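Local coordinates for protein N5-carboxyaminoimidazole ribonucleotide synthetase (Bacillus anthracis, PDB 3QFF) that catalyses the ATP-dependent carboxylation of aminoimidazole ribonucleotide to N5-carboxyaminoimidazole ribonucleotide in purine biosynthesis, and is captured here with ADP bound, at residues Glu82-Asp87 against Lys109-Phe114; Glu116-Glu121 against Ala128-Val133; Gly23-Met28 against Ser293-His298. One frame throughout, in Å; residues are numbered along the deposited sequence.

Contact 1. Residues Glu82-Asp87 against Lys109-Phe114; sequences EFENID and KTQNRF. With ADP (adenosine-5'-diphosphate), chain C.
Where the loop leaving strand 78-81 of the Rossmann-like N-terminal domain meets the turn between helices 105-110 and 113-122, Glu84 and Asn85 receive the side chain of Gln111. This is a small surface contact, and on the helix side it is carried almost wholly by Gln111. Its chain folds at the second torsion (chi2 -72°), which swings the amide onto the loop, so that Gln111 CD lies 3.9 Å from Glu84 O while the flat end of the group rests beside Glu84 CB. The Asn85 side chain runs across Gln111 at about a right angle, and the two amide planes are turned 43° from each other. The loop makes an inverse gamma turn centred on Asn85, closed by a weak bond of 2.9 Å from Ile86 N to Glu84 O. Glu84 sends its carboxylate past Gln111 to a salt bridge with Arg278.

On the other side of the turn, Asn112 is the N-cap of helix 113-122; its OD1 accepts from Phe114 N in a weak bond of 2.9 Å and also from Thr115 N. The next residue, Arg113, reaches away from the loop into the nucleotide pocket. Extended from CG to NE, it delivers NH1 to ADP O2B at 2.7 Å in a nearly straight bond (166° at the hydrogen), with the beta-phosphate oxygen at the edge of the guanidinium and in its plane. NH2 lies 3.2 Å from ADP O2A and forms a salt bridge with Glu274. Held between a carboxylate and the diphosphate, the guanidinium should have its rotation fixed and would offset part of the negative charge of the nucleotide, a role consistent with steadying the beta-phosphate.

Contact 2. Residues Glu116-Glu121 against Ala128-Val133; sequences EKNAIE and ATYRLV
Tyr130 pushes its hydroxyl between two side chains of the helix: Asn118 OD1 lies 2.7 Å from Tyr130 OH, and Glu121 OE1 is also 2.7 Å from Tyr130 OH. Both are acceptors, so a single phenol proton faces two oxygens. Both side chains come to the edge of the ring, in its plane; that of Glu121 runs in from the opposite direction to the tyrosine, its carboxylate turned steeply against the ring.

Lys117 covers one face of that ring. Its CB makes a CH-pi contact 3.9 Å from the Tyr130 centroid and 19° off the normal, nearer the hydroxyl end, and its CD continues to 3.8 Å from Tyr130 CG, the lysine sliding along the ring against the direction of the tyrosine. A bend at the last torsion (chi4 54°) then turns the ammonium away, and NZ is satisfied by a salt bridge to Glu188, whose other carboxylate oxygen binds ADP.

Helix 113-122 thus packs against strand 130-133, the edge strand of a four-stranded antiparallel sheet in the ATP-grasp fold. The axes of the two short segments come within 10.8 Å and run in roughly opposite directions, 146° apart. Main-chain bonds join Thr129 to Lys189 and Arg131 to Leu187 on the neighbouring strand 185-189. Tyr130 O accepts from Arg131 NH1 at 3.0 Å, the donor standing above the carbonyl plane and the oxygen close to the guanidinium plane. Farther round the helix, Glu116 OE2 accepts from Leu275 N.

Contact 3. Residues Gly23-Met28 against Ser293-His298; sequences GQLGRM and SQFGQH
Ser293 OG is gripped by two main-chain donors of the helix it starts: Gly296 N at 3.0 Å, almost straight at 174°, and Phe295 N at 3.1 Å from Ser293 OG, a weak bond. This N-cap fixes the first turn from which Phe295 reaches toward helix 24-35.

Met28 CB stands over the centre of the Phe295 ring, 3.4 Å from the centroid and 5° off the normal, a close CH-pi contact. Beyond it, Met28 SD sits oblique to the ring at 4.4 Å from the centroid, a Met-aromatic contact, and a bend at chi3 (-74°) folds the methyl back so that CE is 3.7 Å from Phe295 CZ. Leu25 CD2 joins at 4.2 Å from Phe295 CZ. Gln294 CG lies against the opposite face, toward its rim.

Helix 24-35 follows the glycine-rich turn of the Rossmann-like domain, and the packing ties it to helix 294-303 across 264 residues of chain. Glu82 accepts from Gly23 N and Gly26 N at the start of the former helix. Arg27 points away from Phe295, and its NH2 donates to Lys34 O of the second subunit.

Overall arrangement
Contacts 1 and 2 share helix 113-122, with centres 16 Å apart: its start sends Arg113 to the diphosphate, and its later turns pack on Tyr130. They also touch through Phe114 CE1, 3.8 Å from Tyr130 CE2. At contact 2 the side chain of Ala128 comes within about 4 Å of ADP. Contact 3, centred 19 Å from contact 1, is joined to it by Glu82 of segment 82-87, which reaches the helix start of contact 3. Contacts 2 and 3 lie on opposite sides of the chain's centre and do not touch; their nearest atoms are about 14 Å apart. Along the sequence, contacts 1 and 2 follow each other inside the long loop closed by contact 3.

Contact 1. Residues Glu82-Asp87 against Lys109-Phe114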
loop_
_atom_site.group_PDB
_atom_site.type_symbol
_atom_site.label_atom_id
_atom_site.label_comp_id
_atom_site.label_asym_id
_atom_site.label_seq_id
_atom_site.Cartn_x
_atom_site.Cartn_y
_atom_site.Cartn_z
ATOM N N GLU A 82 -16.382 -9.513 -3.565
ATOM C CA GLU A 82 -15.313 -10.377 -4.058
ATOM C C GLU A 82 -15.950 -11.686 -4.521
ATOM O O GLU A 82 -15.558 -12.264 -5.544
ATOM C CB GLU A 82 -14.304 -10.660 -2.941
ATOM C CG GLU A 82 -13.723 -12.080 -3.003
ATOM C CD GLU A 82 -12.976 -12.460 -1.761
ATOM O OE1 GLU A 82 -13.513 -13.260 -0.966
ATOM O OE2 GLU A 82 -11.848 -11.965 -1.593
ATOM N N PHE A 83 -16.932 -12.150 -3.749
ATOM C CA PHE A 83 -17.632 -13.386 -4.063
ATOM C C PHE A 83 -18.622 -13.104 -5.182
ATOM O O PHE A 83 -19.417 -12.169 -5.095
ATOM C CB PHE A 83 -18.328 -13.952 -2.828
ATOM C CG PHE A 83 -19.093 -15.228 -3.095
ATOM C CD1 PHE A 83 -20.494 -15.222 -3.118
ATOM C CD2 PHE A 83 -18.415 -16.423 -3.350
ATOM C CE1 PHE A 83 -21.215 -16.403 -3.375
ATOM C CE2 PHE A 83 -19.128 -17.610 -3.612
ATOM C CZ PHE A 83 -20.531 -17.594 -3.620
ATOM N N GLU A 84 -18.541 -13.908 -6.239
ATOM C CA GLU A 84 -19.263 -13.639 -7.478
ATOM C C GLU A 84 -20.612 -14.357 -7.586
ATOM O O GLU A 84 -21.522 -13.867 -8.266
ATOM C CB GLU A 84 -18.399 -14.002 -8.682
ATOM C CG GLU A 84 -17.262 -13.035 -8.954
ATOM C CD GLU A 84 -16.258 -13.608 -9.929
ATOM O OE1 GLU A 84 -16.193 -13.112 -11.065
ATOM O OE2 GLU A 84 -15.534 -14.560 -9.564
ATOM N N ASN A 85 -20.744 -15.496 -6.913
ATOM C CA ASN A 85 -21.932 -16.327 -7.075
ATOM C C ASN A 85 -23.094 -15.919 -6.157
ATOM O O ASN A 85 -23.727 -16.757 -5.530
ATOM C CB ASN A 85 -21.583 -17.823 -6.951
ATOM C CG ASN A 85 -22.692 -18.729 -7.486
ATOM O OD1 ASN A 85 -23.316 -18.436 -8.509
ATOM N ND2 ASN A 85 -22.955 -19.828 -6.776
ATOM N N ILE A 86 -23.360 -14.616 -6.094
ATOM C CA ILE A 86 -24.486 -14.075 -5.340
ATOM C C ILE A 86 -25.747 -14.359 -6.161
ATOM O O ILE A 86 -25.771 -14.092 -7.360
ATOM C CB ILE A 86 -24.331 -12.548 -5.123
ATOM C CG1 ILE A 86 -22.998 -12.220 -4.429
ATOM C CG2 ILE A 86 -25.526 -11.979 -4.330
ATOM C CD1 ILE A 86 -22.658 -10.717 -4.433
ATOM N N ASP A 87 -26.779 -14.919 -5.547
ATOM C CA ASP A 87 -27.981 -15.216 -6.336
ATOM C C ASP A 87 -28.787 -13.951 -6.682
ATOM O O ASP A 87 -28.581 -12.878 -6.098
ATOM C CB ASP A 87 -28.825 -16.343 -5.717
ATOM C CG ASP A 87 -29.465 -15.955 -4.403
ATOM O OD1 ASP A 87 -29.599 -16.839 -3.527
ATOM O OD2 ASP A 87 -29.839 -14.778 -4.246
ATOM N N LYS A 109 -23.867 -11.744 -16.605
ATOM C CA LYS A 109 -23.287 -12.145 -17.890
ATOM C C LYS A 109 -22.006 -12.991 -17.745
ATOM O O LYS A 109 -21.811 -13.965 -18.486
ATOM C CB LYS A 109 -23.007 -10.912 -18.752
ATOM C CG LYS A 109 -24.251 -10.122 -19.171
ATOM C CD LYS A 109 -23.833 -8.789 -19.796
ATOM C CE LYS A 109 -25.035 -7.967 -20.262
ATOM N NZ LYS A 109 -24.576 -6.676 -20.897
ATOM N N THR A 110 -21.139 -12.624 -16.799
ATOM C CA THR A 110 -19.831 -13.290 -16.644
ATOM C C THR A 110 -19.940 -14.617 -15.886
ATOM O O THR A 110 -18.967 -15.356 -15.776
ATOM C CB THR A 110 -18.802 -12.399 -15.906
ATOM O OG1 THR A 110 -19.274 -12.121 -14.577
ATOM C CG2 THR A 110 -18.583 -11.099 -16.651
ATOM N N GLN A 111 -21.119 -14.915 -15.359
ATOM C CA GLN A 111 -21.301 -16.117 -14.545
ATOM C C GLN A 111 -21.590 -17.383 -15.351
ATOM O O GLN A 111 -21.550 -18.494 -14.819
ATOM C CB GLN A 111 -22.375 -15.864 -13.480
ATOM C CG GLN A 111 -21.804 -15.153 -12.270
ATOM C CD GLN A 111 -20.922 -16.071 -11.448
ATOM O OE1 GLN A 111 -21.420 -16.904 -10.679
ATOM N NE2 GLN A 111 -19.608 -15.937 -11.609
ATOM N N ASN A 112 -21.860 -17.211 -16.636
ATOM C CA ASN A 112 -22.184 -18.319 -17.521
ATOM C C ASN A 112 -21.337 -18.184 -18.783
ATOM O O ASN A 112 -21.431 -17.164 -19.471
ATOM C CB ASN A 112 -23.691 -18.287 -17.862
ATOM C CG ASN A 112 -24.122 -19.434 -18.778
ATOM O OD1 ASN A 112 -23.623 -19.576 -19.890
ATOM N ND2 ASN A 112 -25.081 -20.247 -18.309
ATOM N N ARG A 113 -20.516 -19.199 -19.066
ATOM C CA ARG A 113 -19.551 -19.153 -20.189
ATOM C C ARG A 113 -20.215 -18.880 -21.529
ATOM O O ARG A 113 -19.664 -18.177 -22.378
ATOM C CB ARG A 113 -18.760 -20.462 -20.299
ATOM C CG ARG A 113 -17.834 -20.750 -19.128
ATOM C CD ARG A 113 -16.848 -21.859 -19.501
ATOM N NE ARG A 113 -16.092 -22.309 -18.334
ATOM C CZ ARG A 113 -14.935 -21.780 -17.944
ATOM N NH1 ARG A 113 -14.326 -22.258 -16.865
ATOM N NH2 ARG A 113 -14.388 -20.778 -18.632
ATOM N N PHE A 114 -21.400 -19.446 -21.724
ATOM C CA PHE A 114 -22.147 -19.207 -22.962
ATOM C C PHE A 114 -22.671 -17.777 -23.039
ATOM O O PHE A 114 -22.441 -17.087 -24.028
ATOM C CB PHE A 114 -23.286 -20.228 -23.135
ATOM C CG PHE A 114 -24.009 -20.096 -24.440
ATOM C CD1 PHE A 114 -23.463 -20.627 -25.605
ATOM C CD2 PHE A 114 -25.210 -19.407 -24.514
ATOM C CE1 PHE A 114 -24.127 -20.500 -26.823
ATOM C CE2 PHE A 114 -25.878 -19.272 -25.735
ATOM C CZ PHE A 114 -25.324 -19.815 -26.889
HETATM P PB ADP C . -10.897 -21.659 -16.028
HETATM O O1B ADP C . -10.914 -22.921 -15.197
HETATM O O2B ADP C . -12.187 -20.873 -15.935
HETATM O O3B ADP C . -9.644 -20.837 -15.841
HETATM P PA ADP C . -10.351 -21.428 -18.884
HETATM O O1A ADP C . -9.573 -20.184 -18.508
HETATM O O2A ADP C . -11.495 -21.341 -19.868
HETATM O O3A ADP C . -10.868 -22.207 -17.557
HETATM O "O5'" ADP C . -9.311 -22.481 -19.512
HETATM C "C5'" ADP C . -8.274 -23.029 -18.700
HETATM C "C4'" ADP C . -7.023 -23.219 -19.543
HETATM O "O4'" ADP C . -7.319 -24.086 -20.640
HETATM C "C3'" ADP C . -6.535 -21.909 -20.142
HETATM O "O3'" ADP C . -5.505 -21.326 -19.338
HETATM C "C2'" ADP C . -6.033 -22.292 -21.520
HETATM O "O2'" ADP C . -4.624 -22.531 -21.475
HETATM C "C1'" ADP C . -6.741 -23.596 -21.854
HETATM N N9 ADP C . -7.806 -23.355 -22.868
HETATM C C8 ADP C . -9.098 -23.066 -22.606
HETATM N N7 ADP C . -9.809 -22.906 -23.751
HETATM C C5 ADP C . -8.967 -23.097 -24.780
HETATM C C6 ADP C . -9.068 -23.075 -26.262
HETATM N N6 ADP C . -10.245 -22.811 -26.883
HETATM N N1 ADP C . -7.938 -23.328 -26.969
HETATM C C2 ADP C . -6.761 -23.591 -26.370
HETATM N N3 ADP C . -6.602 -23.626 -25.035
HETATM C C4 ADP C . -7.647 -23.395 -24.198
#

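Contact 2. Residues Glu116-Glu121 against Ala128-Val133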
loop_
_atom_site.group_PDB
_atom_site.type_symbol
_atom_site.label_atom_id
_atom_site.label_comp_id
_atom_site.label_asym_id
_atom_site.label_seq_id
_atom_site.Cartn_x
_atom_site.Cartn_y
_atom_site.Cartn_z
ATOM N N GLU A 116 -21.524 -15.310 -21.513
ATOM C CA GLU A 116 -20.320 -14.486 -21.534
ATOM C C GLU A 116 -19.795 -14.313 -22.963
ATOM O O GLU A 116 -19.576 -13.187 -23.398
ATOM C CB GLU A 116 -19.246 -15.095 -20.621
ATOM C CG GLU A 116 -17.929 -14.333 -20.503
ATOM C CD GLU A 116 -16.991 -14.978 -19.494
ATOM O OE1 GLU A 116 -16.701 -16.193 -19.617
ATOM O OE2 GLU A 116 -16.553 -14.287 -18.553
ATOM N N LYS A 117 -19.614 -15.422 -23.682
ATOM C CA LYS A 117 -19.167 -15.366 -25.078
ATOM C C LYS A 117 -20.123 -14.600 -26.000
ATOM O O LYS A 117 -19.669 -13.805 -26.846
ATOM C CB LYS A 117 -18.830 -16.763 -25.606
ATOM C CG LYS A 117 -17.436 -17.187 -25.152
ATOM C CD LYS A 117 -17.007 -18.517 -25.717
ATOM C CE LYS A 117 -15.485 -18.596 -25.813
ATOM N NZ LYS A 117 -14.811 -18.289 -24.502
ATOM N N ASN A 118 -21.430 -14.796 -25.806
ATOM C CA ASN A 118 -22.439 -14.054 -26.561
ATOM C C ASN A 118 -22.306 -12.556 -26.340
ATOM O O ASN A 118 -22.411 -11.776 -27.289
ATOM C CB ASN A 118 -23.865 -14.449 -26.160
ATOM C CG ASN A 118 -24.270 -15.816 -26.665
ATOM O OD1 ASN A 118 -23.692 -16.361 -27.614
ATOM N ND2 ASN A 118 -25.286 -16.379 -26.037
ATOM N N ALA A 119 -22.115 -12.168 -25.078
ATOM C CA ALA A 119 -21.988 -10.768 -24.718
ATOM C C ALA A 119 -20.745 -10.185 -25.380
ATOM O O ALA A 119 -20.797 -9.083 -25.932
ATOM C CB ALA A 119 -21.939 -10.582 -23.203
ATOM N N ILE A 120 -19.640 -10.934 -25.345
ATOM C CA ILE A 120 -18.385 -10.473 -25.975
ATOM C C ILE A 120 -18.576 -10.253 -27.485
ATOM O O ILE A 120 -18.228 -9.206 -28.014
ATOM C CB ILE A 120 -17.204 -11.447 -25.696
ATOM C CG1 ILE A 120 -16.830 -11.420 -24.206
ATOM C CG2 ILE A 120 -15.980 -11.087 -26.547
ATOM C CD1 ILE A 120 -15.902 -12.573 -23.766
ATOM N N GLU A 121 -19.141 -11.246 -28.164
ATOM C CA GLU A 121 -19.380 -11.150 -29.603
ATOM C C GLU A 121 -20.337 -10.020 -29.952
ATOM O O GLU A 121 -20.135 -9.319 -30.930
ATOM C CB GLU A 121 -19.929 -12.461 -30.122
ATOM C CG GLU A 121 -18.921 -13.573 -30.069
ATOM C CD GLU A 121 -19.305 -14.722 -30.961
ATOM O OE1 GLU A 121 -20.424 -15.235 -30.787
ATOM O OE2 GLU A 121 -18.487 -15.099 -31.831
ATOM N N ALA A 128 -12.982 -17.620 -29.579
ATOM C CA ALA A 128 -12.877 -18.916 -30.255
ATOM C C ALA A 128 -14.280 -19.385 -30.607
ATOM O O ALA A 128 -15.240 -19.134 -29.864
ATOM C CB ALA A 128 -12.210 -19.927 -29.365
ATOM N N THR A 129 -14.392 -20.065 -31.740
ATOM C CA THR A 129 -15.678 -20.537 -32.207
ATOM C C THR A 129 -16.190 -21.587 -31.211
ATOM O O THR A 129 -15.412 -22.361 -30.642
ATOM C CB THR A 129 -15.590 -21.007 -33.674
ATOM O OG1 THR A 129 -14.357 -21.687 -33.874
ATOM C CG2 THR A 129 -15.569 -19.812 -34.611
ATOM N N TYR A 130 -17.483 -21.539 -30.921
ATOM C CA TYR A 130 -18.027 -22.291 -29.796
ATOM C C TYR A 130 -19.460 -22.724 -30.073
ATOM O O TYR A 130 -20.152 -22.110 -30.892
ATOM C CB TYR A 130 -17.961 -21.447 -28.509
ATOM C CG TYR A 130 -18.826 -20.192 -28.556
ATOM C CD1 TYR A 130 -18.406 -19.054 -29.242
ATOM C CD2 TYR A 130 -20.079 -20.154 -27.929
ATOM C CE1 TYR A 130 -19.203 -17.901 -29.299
ATOM C CE2 TYR A 130 -20.879 -19.008 -27.985
ATOM C CZ TYR A 130 -20.436 -17.892 -28.670
ATOM O OH TYR A 130 -21.230 -16.763 -28.736
ATOM N N ARG A 131 -19.884 -23.788 -29.384
ATOM C CA ARG A 131 -21.255 -24.300 -29.456
ATOM C C ARG A 131 -21.772 -24.665 -28.074
ATOM O O ARG A 131 -21.064 -25.295 -27.273
ATOM C CB ARG A 131 -21.342 -25.557 -30.336
ATOM C CG ARG A 131 -20.960 -25.381 -31.793
ATOM C CD ARG A 131 -21.931 -24.503 -32.569
ATOM N NE ARG A 131 -21.555 -24.449 -33.981
ATOM C CZ ARG A 131 -20.799 -23.508 -34.541
ATOM N NH1 ARG A 131 -20.319 -22.494 -33.823
ATOM N NH2 ARG A 131 -20.529 -23.586 -35.837
ATOM N N LEU A 132 -23.022 -24.296 -27.808
ATOM C CA LEU A 132 -23.685 -24.697 -26.570
ATOM C C LEU A 132 -23.958 -26.200 -26.605
ATOM O O LEU A 132 -24.403 -26.721 -27.629
ATOM C CB LEU A 132 -25.002 -23.932 -26.401
ATOM C CG LEU A 132 -25.794 -24.194 -25.128
ATOM C CD1 LEU A 132 -25.050 -23.628 -23.907
ATOM C CD2 LEU A 132 -27.225 -23.628 -25.254
ATOM N N VAL A 133 -23.684 -26.886 -25.492
ATOM C CA VAL A 133 -23.946 -28.323 -25.382
ATOM C C VAL A 133 -24.822 -28.607 -24.160
ATOM O O VAL A 133 -24.379 -28.496 -23.002
ATOM C CB VAL A 133 -22.634 -29.165 -25.349
ATOM C CG1 VAL A 133 -22.925 -30.650 -25.056
ATOM C CG2 VAL A 133 -21.882 -29.023 -26.670
#

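Contact 3. Residues Gly23-Met28 against Ser293-His298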
loop_
_atom_site.group_PDB
_atom_site.type_symbol
_atom_site.label_atom_id
_atom_site.label_comp_id
_atom_site.label_asym_id
_atom_site.label_seq_id
_atom_site.Cartn_x
_atom_site.Cartn_y
_atom_site.Cartn_z
ATOM N N GLY A 23 -12.206 -13.174 1.426
ATOM C CA GLY A 23 -10.936 -13.755 1.004
ATOM C C GLY A 23 -9.884 -12.682 0.697
ATOM O O GLY A 23 -10.045 -11.511 1.037
ATOM N N GLN A 24 -8.804 -13.073 0.044
ATOM C CA GLN A 24 -7.680 -12.149 -0.143
ATOM C C GLN A 24 -8.026 -10.906 -0.979
ATOM O O GLN A 24 -7.454 -9.849 -0.781
ATOM C CB GLN A 24 -6.464 -12.871 -0.725
ATOM C CG GLN A 24 -6.655 -13.469 -2.110
ATOM C CD GLN A 24 -7.193 -14.898 -2.096
ATOM O OE1 GLN A 24 -7.797 -15.346 -1.122
ATOM N NE2 GLN A 24 -7.000 -15.608 -3.208
ATOM N N LEU A 25 -8.956 -11.030 -1.913
ATOM C CA LEU A 25 -9.317 -9.885 -2.749
ATOM C C LEU A 25 -10.028 -8.846 -1.908
ATOM O O LEU A 25 -9.780 -7.655 -2.057
ATOM C CB LEU A 25 -10.189 -10.318 -3.935
ATOM C CG LEU A 25 -9.569 -11.379 -4.851
ATOM C CD1 LEU A 25 -10.543 -11.702 -5.975
ATOM C CD2 LEU A 25 -8.206 -10.919 -5.427
ATOM N N GLY A 26 -10.909 -9.313 -1.027
ATOM C CA GLY A 26 -11.502 -8.467 0.001
ATOM C C GLY A 26 -10.472 -7.806 0.913
ATOM O O GLY A 26 -10.554 -6.605 1.163
ATOM N N ARG A 27 -9.512 -8.571 1.423
ATOM C CA ARG A 27 -8.484 -8.009 2.305
ATOM C C ARG A 27 -7.693 -6.893 1.611
ATOM O O ARG A 27 -7.471 -5.826 2.184
ATOM C CB ARG A 27 -7.534 -9.114 2.769
ATOM C CG ARG A 27 -6.333 -8.635 3.606
ATOM C CD ARG A 27 -5.390 -9.819 3.794
ATOM N NE ARG A 27 -4.212 -9.547 4.623
ATOM C CZ ARG A 27 -4.145 -9.742 5.940
ATOM N NH1 ARG A 27 -5.208 -10.159 6.618
ATOM N NH2 ARG A 27 -3.005 -9.495 6.590
ATOM N N MET A 28 -7.282 -7.143 0.378
ATOM C CA MET A 28 -6.507 -6.149 -0.362
ATOM C C MET A 28 -7.308 -4.899 -0.765
ATOM O O MET A 28 -6.764 -3.787 -0.740
ATOM C CB MET A 28 -5.799 -6.797 -1.547
ATOM C CG MET A 28 -4.605 -7.627 -1.084
ATOM S SD MET A 28 -3.750 -8.487 -2.403
ATOM C CE MET A 28 -4.870 -9.829 -2.822
ATOM N N SER A 293 -2.593 0.697 -7.470
ATOM C CA SER A 293 -2.926 -0.722 -7.573
ATOM C C SER A 293 -4.339 -0.938 -8.110
ATOM O O SER A 293 -5.192 -0.050 -8.016
ATOM C CB SER A 293 -2.771 -1.417 -6.225
ATOM O OG SER A 293 -3.921 -1.220 -5.434
ATOM N N GLN A 294 -4.608 -2.123 -8.659
ATOM C CA GLN A 294 -5.979 -2.457 -9.050
ATOM C C GLN A 294 -6.973 -2.269 -7.901
ATOM O O GLN A 294 -8.157 -1.959 -8.130
ATOM C CB GLN A 294 -6.052 -3.879 -9.617
ATOM C CG GLN A 294 -5.776 -4.990 -8.608
ATOM C CD GLN A 294 -5.972 -6.387 -9.187
ATOM O OE1 GLN A 294 -6.698 -6.578 -10.168
ATOM N NE2 GLN A 294 -5.355 -7.378 -8.551
ATOM N N PHE A 295 -6.482 -2.464 -6.666
ATOM C CA PHE A 295 -7.298 -2.310 -5.462
ATOM C C PHE A 295 -7.625 -0.858 -5.127
ATOM O O PHE A 295 -8.799 -0.522 -4.861
ATOM C CB PHE A 295 -6.655 -3.052 -4.262
ATOM C CG PHE A 295 -6.473 -4.524 -4.520
ATOM C CD1 PHE A 295 -5.226 -5.051 -4.861
ATOM C CD2 PHE A 295 -7.578 -5.367 -4.484
ATOM C CE1 PHE A 295 -5.093 -6.417 -5.137
ATOM C CE2 PHE A 295 -7.469 -6.722 -4.764
ATOM C CZ PHE A 295 -6.220 -7.254 -5.090
ATOM N N GLY A 296 -6.600 -0.005 -5.120
ATOM C CA GLY A 296 -6.826 1.442 -4.987
ATOM C C GLY A 296 -7.736 1.965 -6.093
ATOM O O GLY A 296 -8.577 2.847 -5.849
ATOM N N GLN A 297 -7.574 1.430 -7.305
ATOM C CA GLN A 297 -8.426 1.808 -8.443
ATOM C C GLN A 297 -9.875 1.396 -8.243
ATOM O O GLN A 297 -10.788 2.176 -8.507
ATOM C CB GLN A 297 -7.903 1.237 -9.775
ATOM C CG GLN A 297 -6.624 1.879 -10.273
ATOM C CD GLN A 297 -6.815 3.329 -10.749
ATOM O OE1 GLN A 297 -7.323 4.183 -10.013
ATOM N NE2 GLN A 297 -6.387 3.606 -11.973
ATOM N N HIS A 298 -10.085 0.170 -7.777
ATOM C CA HIS A 298 -11.434 -0.359 -7.579
ATOM C C HIS A 298 -12.204 0.480 -6.552
ATOM O O HIS A 298 -13.384 0.817 -6.767
ATOM C CB HIS A 298 -11.390 -1.833 -7.146
ATOM C CG HIS A 298 -12.747 -2.448 -6.982
ATOM N ND1 HIS A 298 -13.482 -2.932 -8.042
ATOM C CD2 HIS A 298 -13.502 -2.654 -5.877
ATOM C CE1 HIS A 298 -14.632 -3.410 -7.599
ATOM N NE2 HIS A 298 -14.675 -3.238 -6.288
#